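Local coordinates for flagellar hook-associated protein (Burkholderia pseudomallei, PDB 4UT1) that probably serves as a structural component of the bacterial flagellum, forming part of the junction between the hook and the filament, at residues Q125-N130 with S442-A447; Q160-V165 with D256-T261; P302-L307 with G429-F434. One frame throughout, in Å; residues are numbered along the deposited sequence.

Contact 1: Q125-N130 with S442-A447; sequences QTVANN and SAIAAA
V127 meets I444 and A446 through a single methyl, CG1, at the place where the long helical bundle of FlgK gives way to the beta domain that begins with strand 450-454. V127 sits near the end of helix 113-129, whereas I444 and A446 belong to the loop between strands 435-436 and 450-454. The nearer partner is A446, whose CB lies 4.0 Å from V127 CG1; I444 comes alongside more loosely, its branch methyl CG2 4.5 Å from the same V127 CG1. With CG1 anti to the backbone N (chi1 168°), V127 extends this methyl to the loop. A beta-branched residue suits the site because it offers a stubby apolar surface close to the helix, and the small A446 lets the loop backbone come near.

All three touching residues are buried. A574 of helix 572-579 touches both V127 and A446, while A140 and M141 of helix 134-193 take up I444. The loop is kept in place by its backbone: A445, at the centre of an inverse gamma turn, has its N bonded to N322 OD1 and its O to N573 ND2, and R137 NH1 donates to I444 O. The turn directs the CB of A445 away from the helix, with those of I444 and A446 toward it.

Three residues on from V127, N130 folds its amide back toward the helix. There N130 ND2 donates to T126 O at 2.9 Å, nearly straight at 169°, and that carbonyl also accepts from N129 N.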
ATOM      1  N   GLN A 125      -3.585  -5.601 -25.350  1.00 16.57           N
ATOM      2  CA  GLN A 125      -3.933  -4.926 -26.595  1.00 16.12           C
ATOM      3  C   GLN A 125      -3.790  -5.885 -27.782  1.00 16.71           C
ATOM      4  O   GLN A 125      -4.591  -5.858 -28.731  1.00 16.96           O
ATOM      5  CB  GLN A 125      -3.064  -3.683 -26.784  1.00 17.92           C
ATOM      6  CG  GLN A 125      -3.278  -3.001 -28.124  1.00 29.61           C
ATOM      7  CD  GLN A 125      -2.826  -1.559 -28.106  1.00 38.19           C
ATOM      8  OE1 GLN A 125      -1.903  -1.194 -27.375  1.00 44.80           O
ATOM      9  NE2 GLN A 125      -3.486  -0.724 -28.900  1.00 42.13           N
ATOM     10  N   THR A 126      -2.764  -6.733 -27.730  1.00 14.40           N
ATOM     11  CA  THR A 126      -2.577  -7.768 -28.739  1.00 17.19           C
ATOM     12  C   THR A 126      -3.760  -8.720 -28.726  1.00 17.39           C
ATOM     13  O   THR A 126      -4.268  -9.112 -29.776  1.00 14.06           O
ATOM     14  CB  THR A 126      -1.261  -8.542 -28.503  1.00 18.51           C
ATOM     15  OG1 THR A 126      -0.172  -7.625 -28.623  1.00 22.54           O
ATOM     16  CG2 THR A 126      -1.094  -9.653 -29.504  1.00 17.69           C
ATOM     17  N   VAL A 127      -4.221  -9.071 -27.532  1.00 13.68           N
ATOM     18  CA  VAL A 127      -5.384  -9.932 -27.424  1.00 13.23           C
ATOM     19  C   VAL A 127      -6.594  -9.203 -28.019  1.00 13.95           C
ATOM     20  O   VAL A 127      -7.430  -9.816 -28.674  1.00 12.75           O
ATOM     21  CB  VAL A 127      -5.679 -10.342 -25.960  1.00 16.03           C
ATOM     22  CG1 VAL A 127      -7.046 -10.986 -25.860  1.00 14.08           C
ATOM     23  CG2 VAL A 127      -4.575 -11.286 -25.420  1.00 13.73           C
ATOM     24  N   ALA A 128      -6.660  -7.894 -27.813  1.00 13.33           N
ATOM     25  CA  ALA A 128      -7.828  -7.126 -28.250  1.00 15.13           C
ATOM     26  C   ALA A 128      -8.013  -7.219 -29.763  1.00 14.58           C
ATOM     27  O   ALA A 128      -9.144  -7.158 -30.261  1.00 16.02           O
ATOM     28  CB  ALA A 128      -7.698  -5.671 -27.824  1.00 15.98           C
ATOM     29  N   ASN A 129      -6.904  -7.369 -30.487  1.00 16.40           N
ATOM     30  CA  ASN A 129      -6.934  -7.437 -31.952  1.00 16.54           C
ATOM     31  C   ASN A 129      -6.936  -8.866 -32.479  1.00 19.35           C
ATOM     32  O   ASN A 129      -7.056  -9.093 -33.688  1.00 17.83           O
ATOM     33  CB  ASN A 129      -5.736  -6.691 -32.541  1.00 17.24           C
ATOM     34  CG  ASN A 129      -5.816  -5.201 -32.324  1.00 20.59           C
ATOM     35  OD1 ASN A 129      -6.888  -4.607 -32.430  1.00 25.73           O
ATOM     36  ND2 ASN A 129      -4.688  -4.588 -32.014  1.00 23.22           N
ATOM     37  N   ASN A 130      -6.777  -9.820 -31.565  1.00 14.09           N
ATOM     38  CA  ASN A 130      -6.726 -11.238 -31.901  1.00 18.46           C
ATOM     39  C   ASN A 130      -7.432 -12.020 -30.810  1.00 18.78           C
ATOM     40  O   ASN A 130      -6.837 -12.906 -30.182  1.00 16.44           O
ATOM     41  CB  ASN A 130      -5.276 -11.743 -32.038  1.00 18.22           C
ATOM     42  CG  ASN A 130      -4.447 -10.921 -33.006  1.00 19.39           C
ATOM     43  OD1 ASN A 130      -4.396 -11.214 -34.203  1.00 20.34           O
ATOM     44  ND2 ASN A 130      -3.799  -9.884 -32.493  1.00 15.58           N
ATOM     45  N   SER A 442      -7.695 -18.644 -21.675  1.00 16.13           N
ATOM     46  CA  SER A 442      -9.112 -18.541 -22.015  1.00 20.47           C
ATOM     47  C   SER A 442      -9.897 -17.726 -20.985  1.00 17.93           C
ATOM     48  O   SER A 442     -11.007 -17.254 -21.269  1.00 16.08           O
ATOM     49  CB  SER A 442      -9.728 -19.938 -22.152  1.00 22.43           C
ATOM     50  OG  SER A 442      -9.111 -20.649 -23.222  1.00 28.22           O
ATOM     51  N   ALA A 443      -9.332 -17.567 -19.791  1.00 17.30           N
ATOM     52  CA  ALA A 443     -10.019 -16.824 -18.734  1.00 15.33           C
ATOM     53  C   ALA A 443     -10.016 -15.315 -18.969  1.00 14.85           C
ATOM     54  O   ALA A 443     -10.760 -14.583 -18.313  1.00 13.43           O
ATOM     55  CB  ALA A 443      -9.391 -17.141 -17.363  1.00 15.26           C
ATOM     56  N   ILE A 444      -9.165 -14.839 -19.871  1.00 14.56           N
ATOM     57  CA  ILE A 444      -9.186 -13.424 -20.224  1.00 14.01           C
ATOM     58  C   ILE A 444     -10.506 -13.131 -20.955  1.00 12.05           C
ATOM     59  O   ILE A 444     -10.809 -13.739 -21.975  1.00 13.89           O
ATOM     60  CB  ILE A 444      -7.970 -13.036 -21.091  1.00 14.65           C
ATOM     61  CG1 ILE A 444      -6.673 -13.277 -20.309  1.00 16.71           C
ATOM     62  CG2 ILE A 444      -8.053 -11.570 -21.531  1.00 13.43           C
ATOM     63  CD1 ILE A 444      -5.433 -13.243 -21.163  1.00 14.06           C
ATOM     64  N   ALA A 445     -11.303 -12.233 -20.395  1.00 13.32           N
ATOM     65  CA  ALA A 445     -12.611 -11.920 -20.962  1.00 13.62           C
ATOM     66  C   ALA A 445     -12.477 -10.769 -21.953  1.00 14.23           C
ATOM     67  O   ALA A 445     -12.689  -9.616 -21.602  1.00 14.22           O
ATOM     68  CB  ALA A 445     -13.600 -11.575 -19.855  1.00 13.96           C
ATOM     69  N   ALA A 446     -12.120 -11.090 -23.194  1.00 12.95           N
ATOM     70  CA  ALA A 446     -11.802 -10.070 -24.185  1.00 12.59           C
ATOM     71  C   ALA A 446     -13.037  -9.409 -24.787  1.00 13.22           C
ATOM     72  O   ALA A 446     -12.964  -8.290 -25.272  1.00 12.38           O
ATOM     73  CB  ALA A 446     -10.947 -10.672 -25.298  1.00 11.78           C
ATOM     74  N   ALA A 447     -14.158 -10.105 -24.749  1.00 13.85           N
ATOM     75  CA  ALA A 447     -15.369  -9.627 -25.419  1.00 14.32           C
ATOM     76  C   ALA A 447     -16.265  -8.801 -24.503  1.00 15.61           C
ATOM     77  O   ALA A 447     -16.316  -9.035 -23.300  1.00 13.58           O
ATOM     78  CB  ALA A 447     -16.134 -10.804 -25.967  1.00 15.45           C
TER

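Contact 2: Q160-V165 with D256-T261; sequences QLRQSV and DPSELT. With EDO (1,2-ethanediol), chain O.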
ATOM      1  N   GLN A 160      13.422  -9.682   3.769  1.00 11.14           N
ATOM      2  CA  GLN A 160      14.794 -10.067   4.051  1.00 14.93           C
ATOM      3  C   GLN A 160      15.566  -8.903   4.675  1.00 14.36           C
ATOM      4  O   GLN A 160      16.279  -9.075   5.672  1.00 12.11           O
ATOM      5  CB  GLN A 160      15.471 -10.581   2.774  1.00 12.43           C
ATOM      6  CG  GLN A 160      14.981 -11.979   2.372  1.00 14.15           C
ATOM      7  CD  GLN A 160      15.407 -12.385   0.950  1.00 15.16           C
ATOM      8  OE1 GLN A 160      16.138 -11.661   0.280  1.00 15.13           O
ATOM      9  NE2 GLN A 160      14.927 -13.541   0.493  1.00 12.88           N
ATOM     10  N   LEU A 161      15.412  -7.725   4.091  1.00 12.64           N
ATOM     11  CA  LEU A 161      15.951  -6.502   4.663  1.00 13.73           C
ATOM     12  C   LEU A 161      15.387  -6.251   6.063  1.00 14.19           C
ATOM     13  O   LEU A 161      16.124  -5.852   6.979  1.00 16.48           O
ATOM     14  CB  LEU A 161      15.650  -5.311   3.754  1.00 14.56           C
ATOM     15  CG  LEU A 161      16.538  -5.206   2.512  1.00 19.43           C
ATOM     16  CD1 LEU A 161      16.113  -4.026   1.664  1.00 19.34           C
ATOM     17  CD2 LEU A 161      17.995  -5.078   2.929  1.00 26.49           C
ATOM     18  N   ARG A 162      14.091  -6.496   6.230  1.00 13.23           N
ATOM     19  CA  ARG A 162      13.450  -6.280   7.528  1.00 15.86           C
ATOM     20  C   ARG A 162      14.042  -7.224   8.569  1.00 17.80           C
ATOM     21  O   ARG A 162      14.282  -6.829   9.727  1.00 14.51           O
ATOM     22  CB  ARG A 162      11.932  -6.454   7.438  1.00 14.85           C
ATOM     23  CG  ARG A 162      11.212  -6.070   8.740  1.00 13.11           C
ATOM     24  CD  ARG A 162       9.705  -5.944   8.550  1.00 13.53           C
ATOM     25  NE  ARG A 162       9.367  -4.869   7.625  1.00 11.73           N
ATOM     26  CZ  ARG A 162       8.938  -5.057   6.380  1.00 13.50           C
ATOM     27  NH1 ARG A 162       8.772  -6.286   5.898  1.00 11.88           N
ATOM     28  NH2 ARG A 162       8.663  -4.007   5.620  1.00 12.58           N
ATOM     29  N   GLN A 163      14.317  -8.460   8.161  1.00 15.25           N
ATOM     30  CA  GLN A 163      14.923  -9.405   9.096  1.00 13.41           C
ATOM     31  C   GLN A 163      16.399  -9.089   9.336  1.00 16.06           C
ATOM     32  O   GLN A 163      16.900  -9.281  10.446  1.00 11.63           O
ATOM     33  CB  GLN A 163      14.755 -10.839   8.605  1.00 14.12           C
ATOM     34  CG  GLN A 163      15.511 -11.857   9.441  1.00 18.33           C
ATOM     35  CD  GLN A 163      15.146 -11.801  10.904  1.00 17.76           C
ATOM     36  OE1 GLN A 163      14.039 -11.381  11.269  1.00 16.61           O
ATOM     37  NE2 GLN A 163      16.072 -12.229  11.763  1.00 15.94           N
ATOM     38  N   SER A 164      17.093  -8.617   8.299  1.00 16.72           N
ATOM     39  CA  SER A 164      18.463  -8.141   8.456  1.00 15.44           C
ATOM     40  C   SER A 164      18.515  -7.041   9.514  1.00 16.05           C
ATOM     41  O   SER A 164      19.393  -7.042  10.382  1.00 14.24           O
ATOM     42  CB  SER A 164      19.024  -7.642   7.119  1.00 17.48           C
ATOM     43  OG  SER A 164      20.367  -7.223   7.266  1.00 20.87           O
ATOM     44  N   VAL A 165      17.552  -6.126   9.488  1.00 13.60           N
ATOM     45  CA  VAL A 165      17.479  -5.111  10.537  1.00 12.21           C
ATOM     46  C   VAL A 165      17.295  -5.761  11.924  1.00 14.07           C
ATOM     47  O   VAL A 165      17.996  -5.410  12.881  1.00 13.67           O
ATOM     48  CB  VAL A 165      16.348  -4.096  10.251  1.00 13.72           C
ATOM     49  CG1 VAL A 165      16.088  -3.222  11.488  1.00 11.45           C
ATOM     50  CG2 VAL A 165      16.732  -3.243   9.047  1.00 13.05           C
ATOM     51  N   ASP A 256       4.096  -4.896  16.182  1.00 13.88           N
ATOM     52  CA  ASP A 256       4.421  -5.604  14.945  1.00 13.57           C
ATOM     53  C   ASP A 256       5.441  -6.692  15.249  1.00 15.80           C
ATOM     54  O   ASP A 256       6.626  -6.408  15.390  1.00 16.89           O
ATOM     55  CB  ASP A 256       4.963  -4.629  13.900  1.00 15.04           C
ATOM     56  CG  ASP A 256       5.332  -5.311  12.573  1.00 16.30           C
ATOM     57  OD1 ASP A 256       5.240  -6.558  12.448  1.00 14.92           O
ATOM     58  OD2 ASP A 256       5.717  -4.574  11.643  1.00 16.10           O
ATOM     59  N   PRO A 257       4.976  -7.947  15.339  1.00 15.44           N
ATOM     60  CA  PRO A 257       5.822  -9.057  15.787  1.00 17.51           C
ATOM     61  C   PRO A 257       6.876  -9.440  14.763  1.00 16.65           C
ATOM     62  O   PRO A 257       7.780 -10.201  15.095  1.00 18.75           O
ATOM     63  CB  PRO A 257       4.820 -10.200  15.987  1.00 15.80           C
ATOM     64  CG  PRO A 257       3.731  -9.896  15.052  1.00 16.16           C
ATOM     65  CD  PRO A 257       3.614  -8.396  15.009  1.00 19.14           C
ATOM     66  N   SER A 258       6.760  -8.936  13.536  1.00 13.67           N
ATOM     67  CA  SER A 258       7.797  -9.168  12.532  1.00 14.03           C
ATOM     68  C   SER A 258       9.008  -8.253  12.761  1.00 15.31           C
ATOM     69  O   SER A 258      10.065  -8.429  12.148  1.00 13.46           O
ATOM     70  CB  SER A 258       7.228  -8.963  11.113  1.00 13.39           C
ATOM     71  OG  SER A 258       7.121  -7.590  10.786  1.00 12.87           O
ATOM     72  N   GLU A 259       8.854  -7.277  13.652  1.00 12.08           N
ATOM     73  CA  GLU A 259       9.913  -6.318  13.913  1.00 12.24           C
ATOM     74  C   GLU A 259      10.314  -6.328  15.381  1.00 12.45           C
ATOM     75  O   GLU A 259       9.463  -6.258  16.268  1.00 12.32           O
ATOM     76  CB  GLU A 259       9.486  -4.915  13.503  1.00 12.87           C
ATOM     77  CG  GLU A 259       9.160  -4.836  12.004  1.00 14.78           C
ATOM     78  CD  GLU A 259       8.918  -3.431  11.503  1.00 14.31           C
ATOM     79  OE1 GLU A 259       8.643  -2.520  12.324  1.00 15.31           O
ATOM     80  OE2 GLU A 259       9.008  -3.242  10.265  1.00 13.75           O
ATOM     81  N   LEU A 260      11.616  -6.417  15.624  1.00 12.51           N
ATOM     82  CA  LEU A 260      12.132  -6.341  16.982  1.00  9.63           C
ATOM     83  C   LEU A 260      12.232  -4.911  17.468  1.00 14.50           C
ATOM     84  O   LEU A 260      12.484  -3.988  16.690  1.00 13.21           O
ATOM     85  CB  LEU A 260      13.516  -6.997  17.079  1.00 13.11           C
ATOM     86  CG  LEU A 260      13.618  -8.449  16.644  1.00 16.97           C
ATOM     87  CD1 LEU A 260      15.032  -8.967  16.916  1.00 15.77           C
ATOM     88  CD2 LEU A 260      12.574  -9.301  17.339  1.00 15.54           C
ATOM     89  N   THR A 261      12.063  -4.737  18.776  1.00 14.38           N
ATOM     90  CA  THR A 261      12.202  -3.431  19.382  1.00 13.46           C
ATOM     91  C   THR A 261      13.182  -3.584  20.545  1.00 15.25           C
ATOM     92  O   THR A 261      13.546  -4.703  20.908  1.00 14.43           O
ATOM     93  CB  THR A 261      10.841  -2.876  19.858  1.00 17.89           C
ATOM     94  OG1 THR A 261      11.009  -1.542  20.352  1.00 24.64           O
ATOM     95  CG2 THR A 261      10.253  -3.754  20.956  1.00 15.87           C
TER
HETATM   96  C1  EDO O1641       7.682   0.700  22.418  1.00 30.13           C
HETATM   97  O1  EDO O1641       6.525  -0.140  22.386  1.00 36.24           O
HETATM   98  C2  EDO O1641       8.618   0.267  21.299  1.00 30.22           C
HETATM   99  O2  EDO O1641       9.823  -0.267  21.871  1.00 33.76           O
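R162 and E259 form a salt bridge, with R162 NE 3.1 Å from E259 OE2. As a hydrogen bond it is weak, bent to 123° at the hydrogen, although the carboxylate oxygen lies at the edge of the guanidinium, near its plane, and the two flat groups are turned by only 27°. The strongest polar partner of the arginine is Q304 of helix 287-322, whose OE1 accepts from NH2; NH2 also forms a salt bridge with D301 OD1. Arginine fits here because one flat, charged group can serve the strand loop and a second helix together. Its bend at chi3 (-63°) turns the guanidinium off the line of the otherwise extended chain.

The second polar cluster lies within 256-261, whose first four residues, D256 to E259, form a type I beta turn. D256 OD1 accepts twice from S258: from OG at 2.7 Å, and from the backbone N at 3.0 Å, the latter completing an Asx turn. Both donors reach the oxygen from one face of the carboxylate. The other oxygen, OD2, forms a salt bridge with R428 NH1, so the aspartate braces the turn and ties it to the loop that follows strand 421-425.

Around the charges the aliphatic parts pack. R162 CD rests 3.7 Å from E259 CG, and S258 OG comes to 3.8 Å from the same R162 CD, on the same general side as the glutamate.

The turn leads into strand 260-265, an inner strand of the antiparallel sheet that includes 244-252. It sits against helix 134-193, where N166 bonds the backbone of S258 and L260, and L300 of helix 287-322 packs on R162.

Contact 3: P302-L307 with G429-F434; sequences PAQAQL and GALDGF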
ATOM      1  N   PRO A 302       7.688   2.203   4.727  1.00 12.78           N
ATOM      2  CA  PRO A 302       6.875   2.949   3.760  1.00 11.59           C
ATOM      3  C   PRO A 302       7.035   2.419   2.348  1.00 13.35           C
ATOM      4  O   PRO A 302       6.048   2.344   1.607  1.00  8.67           O
ATOM      5  CB  PRO A 302       7.416   4.381   3.872  1.00 11.27           C
ATOM      6  CG  PRO A 302       7.900   4.457   5.294  1.00 12.38           C
ATOM      7  CD  PRO A 302       8.517   3.101   5.543  1.00 12.00           C
ATOM      8  N   ALA A 303       8.253   2.041   1.982  1.00 11.91           N
ATOM      9  CA  ALA A 303       8.496   1.589   0.622  1.00 11.20           C
ATOM     10  C   ALA A 303       7.691   0.334   0.342  1.00 13.40           C
ATOM     11  O   ALA A 303       7.111   0.207  -0.726  1.00 13.36           O
ATOM     12  CB  ALA A 303       9.978   1.334   0.372  1.00  9.36           C
ATOM     13  N   GLN A 304       7.652  -0.600   1.287  1.00 12.17           N
ATOM     14  CA  GLN A 304       6.901  -1.816   1.011  1.00 13.52           C
ATOM     15  C   GLN A 304       5.396  -1.543   0.974  1.00 12.27           C
ATOM     16  O   GLN A 304       4.674  -2.155   0.191  1.00 13.01           O
ATOM     17  CB  GLN A 304       7.202  -2.919   2.021  1.00 10.95           C
ATOM     18  CG  GLN A 304       6.601  -4.242   1.544  1.00 11.81           C
ATOM     19  CD  GLN A 304       6.998  -5.414   2.380  1.00 14.85           C
ATOM     20  OE1 GLN A 304       7.741  -5.280   3.367  1.00 13.63           O
ATOM     21  NE2 GLN A 304       6.502  -6.586   2.005  1.00 13.31           N
ATOM     22  N   ALA A 305       4.921  -0.622   1.808  1.00 10.51           N
ATOM     23  CA  ALA A 305       3.504  -0.273   1.806  1.00 10.41           C
ATOM     24  C   ALA A 305       3.118   0.353   0.468  1.00 10.88           C
ATOM     25  O   ALA A 305       2.019   0.124  -0.057  1.00 12.63           O
ATOM     26  CB  ALA A 305       3.173   0.686   2.956  1.00 10.20           C
ATOM     27  N   GLN A 306       4.008   1.182  -0.061  1.00 11.24           N
ATOM     28  CA  GLN A 306       3.763   1.823  -1.356  1.00 11.31           C
ATOM     29  C   GLN A 306       3.778   0.831  -2.510  1.00 10.62           C
ATOM     30  O   GLN A 306       2.917   0.885  -3.397  1.00 11.00           O
ATOM     31  CB  GLN A 306       4.800   2.925  -1.591  1.00 13.34           C
ATOM     32  CG  GLN A 306       4.667   4.085  -0.598  1.00 14.01           C
ATOM     33  CD  GLN A 306       5.923   4.934  -0.510  1.00 15.75           C
ATOM     34  OE1 GLN A 306       6.756   4.941  -1.424  1.00 17.09           O
ATOM     35  NE2 GLN A 306       6.075   5.645   0.597  1.00 14.75           N
ATOM     36  N   LEU A 307       4.757  -0.062  -2.529  1.00 10.74           N
ATOM     37  CA  LEU A 307       4.845  -1.020  -3.613  1.00 13.64           C
ATOM     38  C   LEU A 307       3.707  -2.026  -3.481  1.00 11.95           C
ATOM     39  O   LEU A 307       3.138  -2.447  -4.467  1.00 12.50           O
ATOM     40  CB  LEU A 307       6.197  -1.730  -3.623  1.00 10.76           C
ATOM     41  CG  LEU A 307       6.379  -2.742  -4.757  1.00 15.23           C
ATOM     42  CD1 LEU A 307       6.248  -2.077  -6.131  1.00 13.02           C
ATOM     43  CD2 LEU A 307       7.715  -3.450  -4.628  1.00 13.35           C
ATOM     44  N   GLY A 429       1.648  -6.740   2.993  1.00 11.89           N
ATOM     45  CA  GLY A 429       1.598  -8.153   2.643  1.00 13.38           C
ATOM     46  C   GLY A 429       1.066  -8.517   1.271  1.00 14.12           C
ATOM     47  O   GLY A 429       1.017  -9.700   0.907  1.00 13.79           O
ATOM     48  N   ALA A 430       0.666  -7.519   0.496  1.00 11.65           N
ATOM     49  CA  ALA A 430       0.081  -7.786  -0.808  1.00 14.60           C
ATOM     50  C   ALA A 430       1.073  -8.473  -1.745  1.00 12.45           C
ATOM     51  O   ALA A 430       0.673  -9.246  -2.619  1.00 15.97           O
ATOM     52  CB  ALA A 430      -0.424  -6.497  -1.432  1.00 14.64           C
ATOM     53  N   LEU A 431       2.354  -8.182  -1.560  1.00 11.74           N
ATOM     54  CA  LEU A 431       3.393  -8.733  -2.430  1.00 12.57           C
ATOM     55  C   LEU A 431       3.579 -10.228  -2.236  1.00 15.39           C
ATOM     56  O   LEU A 431       3.757 -10.964  -3.207  1.00 12.97           O
ATOM     57  CB  LEU A 431       4.725  -8.024  -2.192  1.00 10.65           C
ATOM     58  CG  LEU A 431       4.766  -6.505  -2.361  1.00 13.73           C
ATOM     59  CD1 LEU A 431       6.175  -5.978  -2.114  1.00 14.47           C
ATOM     60  CD2 LEU A 431       4.234  -6.110  -3.755  1.00 15.70           C
ATOM     61  N   ASP A 432       3.580 -10.671  -0.980  1.00 14.74           N
ATOM     62  CA  ASP A 432       3.929 -12.056  -0.675  1.00 15.54           C
ATOM     63  C   ASP A 432       2.860 -13.015  -1.166  1.00 16.18           C
ATOM     64  O   ASP A 432       3.157 -14.168  -1.474  1.00 21.27           O
ATOM     65  CB  ASP A 432       4.153 -12.253   0.836  1.00 15.45           C
ATOM     66  CG  ASP A 432       5.404 -11.565   1.342  1.00 22.40           C
ATOM     67  OD1 ASP A 432       6.441 -11.597   0.641  1.00 18.96           O
ATOM     68  OD2 ASP A 432       5.353 -11.001   2.461  1.00 22.16           O
ATOM     69  N   GLY A 433       1.621 -12.534  -1.246  1.00 15.13           N
ATOM     70  CA  GLY A 433       0.513 -13.339  -1.719  1.00 18.03           C
ATOM     71  C   GLY A 433       0.095 -13.072  -3.157  1.00 15.20           C
ATOM     72  O   GLY A 433      -0.806 -13.736  -3.662  1.00 15.77           O
ATOM     73  N   PHE A 434       0.754 -12.124  -3.823  1.00 12.13           N
ATOM     74  CA  PHE A 434       0.380 -11.769  -5.199  1.00 13.18           C
ATOM     75  C   PHE A 434       0.480 -12.971  -6.129  1.00 14.25           C
ATOM     76  O   PHE A 434       1.529 -13.605  -6.222  1.00 13.65           O
ATOM     77  CB  PHE A 434       1.265 -10.636  -5.741  1.00  9.13           C
ATOM     78  CG  PHE A 434       0.782 -10.078  -7.052  1.00 13.52           C
ATOM     79  CD1 PHE A 434       1.187 -10.640  -8.259  1.00 14.45           C
ATOM     80  CD2 PHE A 434      -0.089  -9.004  -7.077  1.00 12.47           C
ATOM     81  CE1 PHE A 434       0.711 -10.135  -9.486  1.00 12.45           C
ATOM     82  CE2 PHE A 434      -0.557  -8.495  -8.294  1.00 10.38           C
ATOM     83  CZ  PHE A 434      -0.140  -9.063  -9.494  1.00 10.85           C
TER
HETATM   84  O   HOH W   1       7.239  -9.160   2.836  1.00 15.83           O
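L431 lays its two methyls over helix 287-322, CD1 against the side chains of L307 and Q304, CD2 against L307 alone. The closest pair is L431 CD1 and L307 CD2, 3.9 Å apart, and the two leucines cross at about a right angle. L431 CD2 lies 4.1 Å from L307 CG and 3.9 Å from L307 O, so this methyl rests partly on the helix backbone. Beside them, Q304 offers the aliphatic part of its chain: its CG is 4.1 Å from L431 CD1.

Glutamine suits this position because its chain is apolar along its length and polar at its end. Set anti to the backbone N (chi1 -169°) and extended beyond CG, it carries the amide past the leucine. There Q304 NE2 donates to a water at 2.8 Å, and the same water donates to D432 OD2 at 2.7 Å, making a polar bridge along the margin of the apolar patch. The opposite end of the amide, OE1, accepts from R162 NH2 of helix 134-193.

The short, weakly bonded helical turn at about 430-433 follows strand 421-425 of the D2-like domain, and is thus docked by L431 onto the long helix 287-322 of the helical bundle. Leucine is apt in so brief a turn, since one branched side chain can reach two residues a helical turn apart.

Other helices enclose the site: L307 also touches A154 of helix 134-193 and Y597 and Y600 of helix 593-630. Further along helix 287-322 itself, A311 touches L431.

All three contacts are largely buried, but they lie at different places along the molecule: the centre of contact 3 is about 6 Å from the centre of the chain, that of contact 2 about 18 Å and that of contact 1 about 29 Å, the last two on opposite sides of it. Contact 1 is purely apolar across its segments and contact 3 apolar with a water bridge, whereas contact 2 is carried by charge. Contacts 2 and 3 are neighbours, joined where R162 NH2 meets Q304 OE1 at 2.7 Å, which couples helix 134-193 to helix 287-322. Contact 1 has no such link, although helix 134-193 also lines its loop. In sequence, it encloses both others.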